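Local coordinates for protein homoprotocatechuate 2,3-dioxygenase (PDB 4Z6M) that probably cleaves the aromatic ring of homoprotocatechuate with molecular oxygen at a mononuclear iron(II) held in a facial triad, at residues L39-V43 and L53-E57; D47-Y52 and F108-I112. The protein carries 1 engineered substitution. All blocks are in the same frame, centred on the assembly; numbering follows the deposited sequence.

Interaction 1: residues L39-V43 and L53-E57; sequences LGLHV and LRSFE
His42 and Arg54 face each other as an antiparallel hydrogen-bonded pair, gripped in both directions: His42 N gives to Arg54 O at 3.0 Å, and Arg54 N to His42 O at 2.8 Å. Val43 and Leu53 follow as a non-hydrogen-bonded pair, and Leu53 CA adds a CH-O contact to His42 O. On the face carrying Val43 and Leu53 the side-chain contact is aliphatic: Val43 CG2 meets Leu53 CD2 at 3.8 Å, and Leu41, just before the strand, brings CB to 4.1 Å from Leu53 CB. Leu41 CD2 touches the backbone instead, 3.7 Å from Arg54 O. On the other face His42 and Arg54 end in polar groups whose partners lie outside the pair. With CG anti to its carbonyl carbon (chi1 -60°), the His42 ring lies beside the opposite backbone, its edge toward Arg54 O and Gly40 O over one face. Its NE2 stands at the edge of the Phe56 ring, 3.9 Å from CD1, and bonds to Glu149. Arg54 leaves alongside His42, CG 4.2 Å from His42 CB, and runs extended to a guanidinium whose NH2 reaches Glu136 O and whose NH1 reaches Ser44 OG. The pair forms the open end of the hairpin of strands 42-46 and 50-54, entered from helix 28-38 through positive-phi Gly40. Leu53 packs on Tyr35 and Val36 of that helix and on Leu64 and Leu66 of strand 64-68, while Leu138 covers His42 and Arg54.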
ATOM      1  N   LEU A  39     -10.557 -12.215  12.448  1.00  9.27           N
ATOM      2  CA  LEU A  39     -10.892 -11.492  11.214  1.00  8.10           C
ATOM      3  C   LEU A  39     -11.449 -10.090  11.417  1.00  8.29           C
ATOM      4  O   LEU A  39     -11.511  -9.322  10.469  1.00  8.50           O
ATOM      5  CB  LEU A  39     -11.824 -12.311  10.331  1.00  8.97           C
ATOM      6  CG  LEU A  39     -11.214 -13.611   9.784  1.00 10.43           C
ATOM      7  CD1 LEU A  39     -12.269 -14.227   8.874  1.00 10.22           C
ATOM      8  CD2 LEU A  39      -9.911 -13.368   9.032  1.00 11.01           C
ATOM      9  N   GLY A  40     -11.911  -9.762  12.620  1.00  8.66           N
ATOM     10  CA  GLY A  40     -12.317  -8.392  12.905  1.00  8.58           C
ATOM     11  C   GLY A  40     -13.695  -7.988  12.398  1.00  8.59           C
ATOM     12  O   GLY A  40     -14.010  -6.789  12.351  1.00  8.86           O
ATOM     13  N   LEU A  41     -14.552  -8.941  12.038  1.00  8.07           N
ATOM     14  CA  LEU A  41     -15.907  -8.571  11.647  1.00  8.02           C
ATOM     15  C   LEU A  41     -16.648  -7.960  12.846  1.00  7.38           C
ATOM     16  O   LEU A  41     -16.286  -8.199  13.999  1.00  8.57           O
ATOM     17  CB  LEU A  41     -16.671  -9.780  11.105  1.00  8.31           C
ATOM     18  CG  LEU A  41     -16.267 -10.179   9.672  1.00  8.03           C
ATOM     19  CD1 LEU A  41     -16.765 -11.580   9.366  1.00  9.53           C
ATOM     20  CD2 LEU A  41     -16.769  -9.202   8.613  1.00  8.95           C
ATOM     21  N   HIS A  42     -17.652  -7.145  12.543  1.00  7.83           N
ATOM     22  CA  HIS A  42     -18.341  -6.341  13.546  1.00  8.24           C
ATOM     23  C   HIS A  42     -19.641  -6.989  13.976  1.00  8.85           C
ATOM     24  O   HIS A  42     -20.432  -7.392  13.131  1.00  9.67           O
ATOM     25  CB  HIS A  42     -18.592  -4.947  12.960  1.00  8.35           C
ATOM     26  CG  HIS A  42     -17.318  -4.284  12.597  1.00  9.12           C
ATOM     27  ND1 HIS A  42     -16.536  -3.660  13.542  1.00  9.80           N
ATOM     28  CD2 HIS A  42     -16.590  -4.305  11.450  1.00  8.66           C
ATOM     29  CE1 HIS A  42     -15.416  -3.246  12.973  1.00 10.85           C
ATOM     30  NE2 HIS A  42     -15.423  -3.633  11.708  1.00 10.55           N
ATOM     31  N   VAL A  43     -19.871  -7.065  15.284  1.00  9.57           N
ATOM     32  CA  VAL A  43     -21.062  -7.728  15.824  1.00  9.06           C
ATOM     33  C   VAL A  43     -22.254  -6.779  15.779  1.00  9.41           C
ATOM     34  O   VAL A  43     -22.250  -5.709  16.394  1.00 11.24           O
ATOM     35  CB  VAL A  43     -20.829  -8.244  17.258  1.00 10.57           C
ATOM     36  CG1 VAL A  43     -22.080  -8.938  17.778  1.00 11.46           C
ATOM     37  CG2 VAL A  43     -19.653  -9.207  17.304  1.00 11.91           C
ATOM     38  N   LEU A  53     -22.973 -10.716  12.123  1.00  7.29           N
ATOM     39  CA  LEU A  53     -21.752  -9.988  11.825  1.00  7.99           C
ATOM     40  C   LEU A  53     -21.899  -9.177  10.547  1.00  7.84           C
ATOM     41  O   LEU A  53     -22.575  -9.605   9.608  1.00  7.88           O
ATOM     42  CB  LEU A  53     -20.594 -10.961  11.621  1.00  8.73           C
ATOM     43  CG  LEU A  53     -20.258 -11.829  12.837  1.00  9.40           C
ATOM     44  CD1 LEU A  53     -19.336 -12.968  12.435  1.00 12.20           C
ATOM     45  CD2 LEU A  53     -19.662 -10.979  13.946  1.00 11.65           C
ATOM     46  N   ARG A  54     -21.216  -8.024  10.508  1.00  8.04           N
ATOM     47  CA  ARG A  54     -21.192  -7.195   9.325  1.00  7.85           C
ATOM     48  C   ARG A  54     -19.799  -6.673   9.042  1.00  7.77           C
ATOM     49  O   ARG A  54     -18.945  -6.555   9.920  1.00  7.18           O
ATOM     50  CB  ARG A  54     -22.200  -6.049   9.401  1.00  8.32           C
ATOM     51  CG  ARG A  54     -21.844  -4.929  10.348  1.00  7.60           C
ATOM     52  CD  ARG A  54     -22.907  -3.876  10.315  1.00  8.24           C
ATOM     53  NE  ARG A  54     -22.612  -2.667  11.094  1.00  8.24           N
ATOM     54  CZ  ARG A  54     -22.951  -2.495  12.371  1.00  7.73           C
ATOM     55  NH1 ARG A  54     -23.471  -3.493  13.098  1.00  9.61           N
ATOM     56  NH2 ARG A  54     -22.766  -1.317  12.928  1.00  8.94           N
ATOM     57  N   SER A  55     -19.614  -6.354   7.765  1.00  7.33           N
ATOM     58  CA  SER A  55     -18.379  -5.748   7.292  1.00  7.13           C
ATOM     59  C   SER A  55     -18.334  -4.249   7.603  1.00  6.87           C
ATOM     60  O   SER A  55     -19.339  -3.640   7.969  1.00  7.48           O
ATOM     61  CB  SER A  55     -18.233  -6.023   5.800  1.00  7.69           C
ATOM     62  OG  SER A  55     -19.237  -5.397   5.069  1.00 10.25           O
ATOM     63  N   PHE A  56     -17.156  -3.659   7.390  1.00  6.50           N
ATOM     64  CA  PHE A  56     -16.886  -2.259   7.772  1.00  6.69           C
ATOM     65  C   PHE A  56     -17.829  -1.278   7.096  1.00  7.00           C
ATOM     66  O   PHE A  56     -18.186  -0.272   7.685  1.00  7.94           O
ATOM     67  CB  PHE A  56     -15.444  -1.922   7.398  1.00  7.63           C
ATOM     68  CG  PHE A  56     -14.876  -0.674   8.030  1.00  7.63           C
ATOM     69  CD1 PHE A  56     -14.769  -0.558   9.414  1.00  7.87           C
ATOM     70  CD2 PHE A  56     -14.375   0.356   7.238  1.00  7.76           C
ATOM     71  CE1 PHE A  56     -14.206   0.568   9.980  1.00  8.05           C
ATOM     72  CE2 PHE A  56     -13.786   1.466   7.820  1.00  7.30           C
ATOM     73  CZ  PHE A  56     -13.706   1.559   9.176  1.00  7.56           C
ATOM     74  N   GLU A  57     -18.169  -1.514   5.824  1.00  6.66           N
ATOM     75  CA  GLU A  57     -18.940  -0.530   5.058  1.00  7.49           C
ATOM     76  C   GLU A  57     -20.431  -0.849   4.929  1.00  7.61           C
ATOM     77  O   GLU A  57     -21.159  -0.153   4.228  1.00  9.06           O
ATOM     78  CB  GLU A  57     -18.316  -0.329   3.666  1.00  7.74           C
ATOM     79  CG  GLU A  57     -16.921   0.227   3.727  1.00  8.41           C
ATOM     80  CD  GLU A  57     -16.333   0.562   2.361  1.00 10.75           C
ATOM     81  OE1 GLU A  57     -16.872   0.056   1.350  1.00 11.88           O
ATOM     82  OE2 GLU A  57     -15.319   1.314   2.363  1.00 14.31           O
TER

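Interaction 2: residues D47-Y52 and F108-I112; sequences DENQIY and FVKGI
Tyr52 OH and Lys110 N make the direct hydrogen bond of this contact, 2.9 Å long with an N-H...O angle of 158°. Lys110 belongs to a type II beta turn from Val109 to Ile112, with Gly111 at its positive-phi position. The same hydroxyl donates to Gln50 OE1 at 2.7 Å, approaching from above the amide's carbonyl plane. The hydroxyl therefore both accepts from the turn and donates within its own segment. Two waters extend the polar network. One donates to Asp47 OD2 and Gln50 OE1 and accepts from Lys110 NZ at 2.8 Å; the other accepts from Gln50 NE2 and donates to Phe108 O. Gln50 thus uses both ends of its amide, and NE2 also bonds to Thr67. The charges of Asp47 and Lys110 stay 4.2 Å apart between OD2 and NZ, beyond a salt bridge, with the first water bridging them. A bend at the last torsion of Lys110 (chi4 51°) turns its ammonium to that water. Asp47 is steadied from within its own segment, where OD1 accepts from Asn49 N, an Asx turn, and from Gln50 N, completing an Asx motif. Around the phenol, Val109 CB sits at the ring edge, 3.9 Å from Tyr52 CE2, and Lys110 CB lies 3.6 Å from Tyr52 CZ, its side chain crossing that of Tyr52 at about a right angle. Lys110 O also lies obliquely against Tyr52 CE2, at 3.3 Å. Tyr52 and His62 form a T-shaped (edge-to-face) ring pair. The tyrosine hydroxyl, held by two bonds, helps with the two waters and Thr67 to fix the Gln50 amide and ties the turn to strand 50-54, while the opposite charges, meeting through water, may still favour each other.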
ATOM      1  N   ASP A  47     -26.317 -13.748  20.741  1.00  9.13           N
ATOM      2  CA  ASP A  47     -26.841 -14.427  21.915  1.00  9.60           C
ATOM      3  C   ASP A  47     -26.151 -15.787  22.047  1.00 10.87           C
ATOM      4  O   ASP A  47     -25.047 -15.985  21.523  1.00 11.77           O
ATOM      5  CB  ASP A  47     -28.384 -14.449  21.880  1.00 10.57           C
ATOM      6  CG  ASP A  47     -28.965 -15.224  20.696  1.00 11.66           C
ATOM      7  OD1 ASP A  47     -28.278 -16.107  20.134  1.00 11.66           O
ATOM      8  OD2 ASP A  47     -30.137 -14.940  20.310  1.00 13.93           O
ATOM      9  N   GLU A  48     -26.768 -16.714  22.778  1.00 11.39           N
ATOM     10  CA  GLU A  48     -26.140 -17.994  23.014  1.00 13.48           C
ATOM     11  C   GLU A  48     -26.191 -18.940  21.817  1.00 13.13           C
ATOM     12  O   GLU A  48     -25.522 -19.980  21.822  1.00 14.37           O
ATOM     13  CB  GLU A  48     -26.797 -18.670  24.229  1.00 14.81           C
ATOM     14  CG  GLU A  48     -26.749 -17.846  25.513  1.00 18.08           C
ATOM     15  CD  GLU A  48     -25.350 -17.707  26.089  1.00 22.45           C
ATOM     16  OE1 GLU A  48     -24.418 -18.411  25.627  1.00 29.10           O
ATOM     17  OE2 GLU A  48     -25.181 -16.906  27.048  1.00 31.22           O
ATOM     18  N   ASN A  49     -27.054 -18.629  20.858  1.00 11.82           N
ATOM     19  CA  ASN A  49     -27.275 -19.480  19.689  1.00 11.72           C
ATOM     20  C   ASN A  49     -26.779 -18.919  18.357  1.00 11.62           C
ATOM     21  O   ASN A  49     -26.545 -19.690  17.425  1.00 11.65           O
ATOM     22  CB  ASN A  49     -28.766 -19.748  19.565  1.00 14.32           C
ATOM     23  CG  ASN A  49     -29.258 -20.646  20.668  1.00 17.93           C
ATOM     24  OD1 ASN A  49     -28.793 -21.765  20.791  1.00 26.42           O
ATOM     25  ND2 ASN A  49     -30.138 -20.155  21.494  1.00 21.01           N
ATOM     26  N   GLN A  50     -26.639 -17.588  18.263  1.00  9.86           N
ATOM     27  CA  GLN A  50     -26.308 -16.953  16.987  1.00  9.49           C
ATOM     28  C   GLN A  50     -25.424 -15.740  17.192  1.00  9.34           C
ATOM     29  O   GLN A  50     -25.507 -15.053  18.202  1.00 10.57           O
ATOM     30  CB  GLN A  50     -27.566 -16.475  16.258  1.00 10.94           C
ATOM     31  CG  GLN A  50     -28.522 -17.576  15.831  1.00 11.31           C
ATOM     32  CD  GLN A  50     -29.696 -17.020  15.042  1.00 11.94           C
ATOM     33  OE1 GLN A  50     -30.422 -16.149  15.512  1.00 11.34           O
ATOM     34  NE2 GLN A  50     -29.869 -17.505  13.831  1.00 12.50           N
ATOM     35  N   ILE A  51     -24.591 -15.484  16.198  1.00  9.18           N
ATOM     36  CA  ILE A  51     -23.822 -14.253  16.101  1.00  9.56           C
ATOM     37  C   ILE A  51     -24.060 -13.648  14.745  1.00  9.12           C
ATOM     38  O   ILE A  51     -23.933 -14.323  13.724  1.00  9.97           O
ATOM     39  CB  ILE A  51     -22.314 -14.507  16.302  1.00 10.67           C
ATOM     40  CG1 ILE A  51     -22.083 -15.199  17.659  1.00 13.28           C
ATOM     41  CG2 ILE A  51     -21.535 -13.206  16.190  1.00 10.69           C
ATOM     42  CD1 ILE A  51     -20.697 -15.741  17.833  1.00 15.92           C
ATOM     43  N   TYR A  52     -24.418 -12.381  14.743  1.00  8.50           N
ATOM     44  CA  TYR A  52     -24.736 -11.637  13.526  1.00  7.93           C
ATOM     45  C   TYR A  52     -23.598 -10.650  13.299  1.00  8.65           C
ATOM     46  O   TYR A  52     -23.303  -9.847  14.178  1.00  8.69           O
ATOM     47  CB  TYR A  52     -26.033 -10.851  13.684  1.00  8.86           C
ATOM     48  CG  TYR A  52     -27.272 -11.716  13.737  1.00  8.71           C
ATOM     49  CD1 TYR A  52     -27.591 -12.460  14.875  1.00  8.79           C
ATOM     50  CD2 TYR A  52     -28.148 -11.756  12.664  1.00  8.68           C
ATOM     51  CE1 TYR A  52     -28.734 -13.260  14.916  1.00  9.11           C
ATOM     52  CE2 TYR A  52     -29.292 -12.543  12.693  1.00  9.06           C
ATOM     53  CZ  TYR A  52     -29.579 -13.293  13.822  1.00  8.64           C
ATOM     54  OH  TYR A  52     -30.708 -14.096  13.818  1.00 11.01           O
ATOM     55  N   PHE A 108     -36.493 -14.981   8.630  1.00 10.70           N
ATOM     56  CA  PHE A 108     -35.933 -16.216   9.210  1.00 11.50           C
ATOM     57  C   PHE A 108     -34.844 -15.968  10.229  1.00 12.12           C
ATOM     58  O   PHE A 108     -34.519 -16.859  11.013  1.00 14.23           O
ATOM     59  CB  PHE A 108     -35.315 -17.092   8.100  1.00 11.94           C
ATOM     60  CG  PHE A 108     -36.320 -17.697   7.141  1.00 11.88           C
ATOM     61  CD1 PHE A 108     -36.833 -16.948   6.097  1.00 12.69           C
ATOM     62  CD2 PHE A 108     -36.771 -19.007   7.311  1.00 12.59           C
ATOM     63  CE1 PHE A 108     -37.736 -17.485   5.207  1.00 13.80           C
ATOM     64  CE2 PHE A 108     -37.677 -19.550   6.410  1.00 14.08           C
ATOM     65  CZ  PHE A 108     -38.173 -18.789   5.369  1.00 14.69           C
ATOM     66  N   VAL A 109     -34.206 -14.795  10.140  1.00 10.78           N
ATOM     67  CA  VAL A 109     -33.141 -14.395  11.051  1.00 10.90           C
ATOM     68  C   VAL A 109     -33.415 -12.958  11.472  1.00  9.98           C
ATOM     69  O   VAL A 109     -34.117 -12.221  10.776  1.00 11.35           O
ATOM     70  CB  VAL A 109     -31.733 -14.512  10.398  1.00 10.42           C
ATOM     71  CG1 VAL A 109     -31.444 -15.927   9.940  1.00 11.45           C
ATOM     72  CG2 VAL A 109     -31.584 -13.556   9.232  1.00 11.12           C
ATOM     73  N   LYS A 110     -32.851 -12.557  12.604  1.00 10.19           N
ATOM     74  CA  LYS A 110     -33.017 -11.191  13.095  1.00 10.95           C
ATOM     75  C   LYS A 110     -32.498 -10.181  12.066  1.00 10.66           C
ATOM     76  O   LYS A 110     -31.501 -10.432  11.369  1.00 11.19           O
ATOM     77  CB  LYS A 110     -32.276 -11.024  14.411  1.00 13.03           C
ATOM     78  CG  LYS A 110     -32.941 -11.739  15.556  1.00 17.35           C
ATOM     79  CD  LYS A 110     -32.192 -11.504  16.859  1.00 20.48           C
ATOM     80  CE  LYS A 110     -32.917 -12.110  18.056  1.00 22.18           C
ATOM     81  NZ  LYS A 110     -33.292 -13.543  17.855  1.00 22.73           N
ATOM     82  N   GLY A 111     -33.185  -9.042  11.957  1.00 10.00           N
ATOM     83  CA  GLY A 111     -32.718  -7.950  11.109  1.00 10.71           C
ATOM     84  C   GLY A 111     -33.080  -8.091   9.651  1.00 11.37           C
ATOM     85  O   GLY A 111     -32.705  -7.238   8.853  1.00 11.20           O
ATOM     86  N   ILE A 112     -33.811  -9.164   9.304  1.00 10.57           N
ATOM     87  CA  ILE A 112     -34.437  -9.315   8.006  1.00 10.52           C
ATOM     88  C   ILE A 112     -35.940  -9.416   8.184  1.00 11.38           C
ATOM     89  O   ILE A 112     -36.409 -10.096   9.100  1.00 12.95           O
ATOM     90  CB  ILE A 112     -33.920 -10.570   7.282  1.00 12.28           C
ATOM     91  CG1 ILE A 112     -32.390 -10.576   7.229  1.00 12.35           C
ATOM     92  CG2 ILE A 112     -34.545 -10.655   5.896  1.00 10.59           C
ATOM     93  CD1 ILE A 112     -31.802  -9.596   6.236  1.00 12.10           C
TER
HETATM   94  O   HOH W   1     -30.721 -14.657  17.750  1.00 25.99           O
HETATM   95  O   HOH W   2     -32.729 -17.362  13.141  1.00 18.67           O

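In the fold
Both contacts use strand 50-54 of the N-terminal glyoxalase-family region, whose sheet carries strands 42-46 and 50-54 at one side. Interaction 1 is the more deeply buried: it pairs adjacent strands through backbone bonds and aliphatic packing. Interaction 2, nearer the surface, joins the start of strand 50-54 to the loop between strands 101-104 and 115-119, with a single direct hydrogen bond and bridging waters where interaction 1 has paired backbone amides. They meet where Val43 CG1 packs on Tyr52 O at 3.9 Å. Strand 50-54 is thus paired with strand 42-46 and also tied, through Tyr52, to a loop distant in sequence.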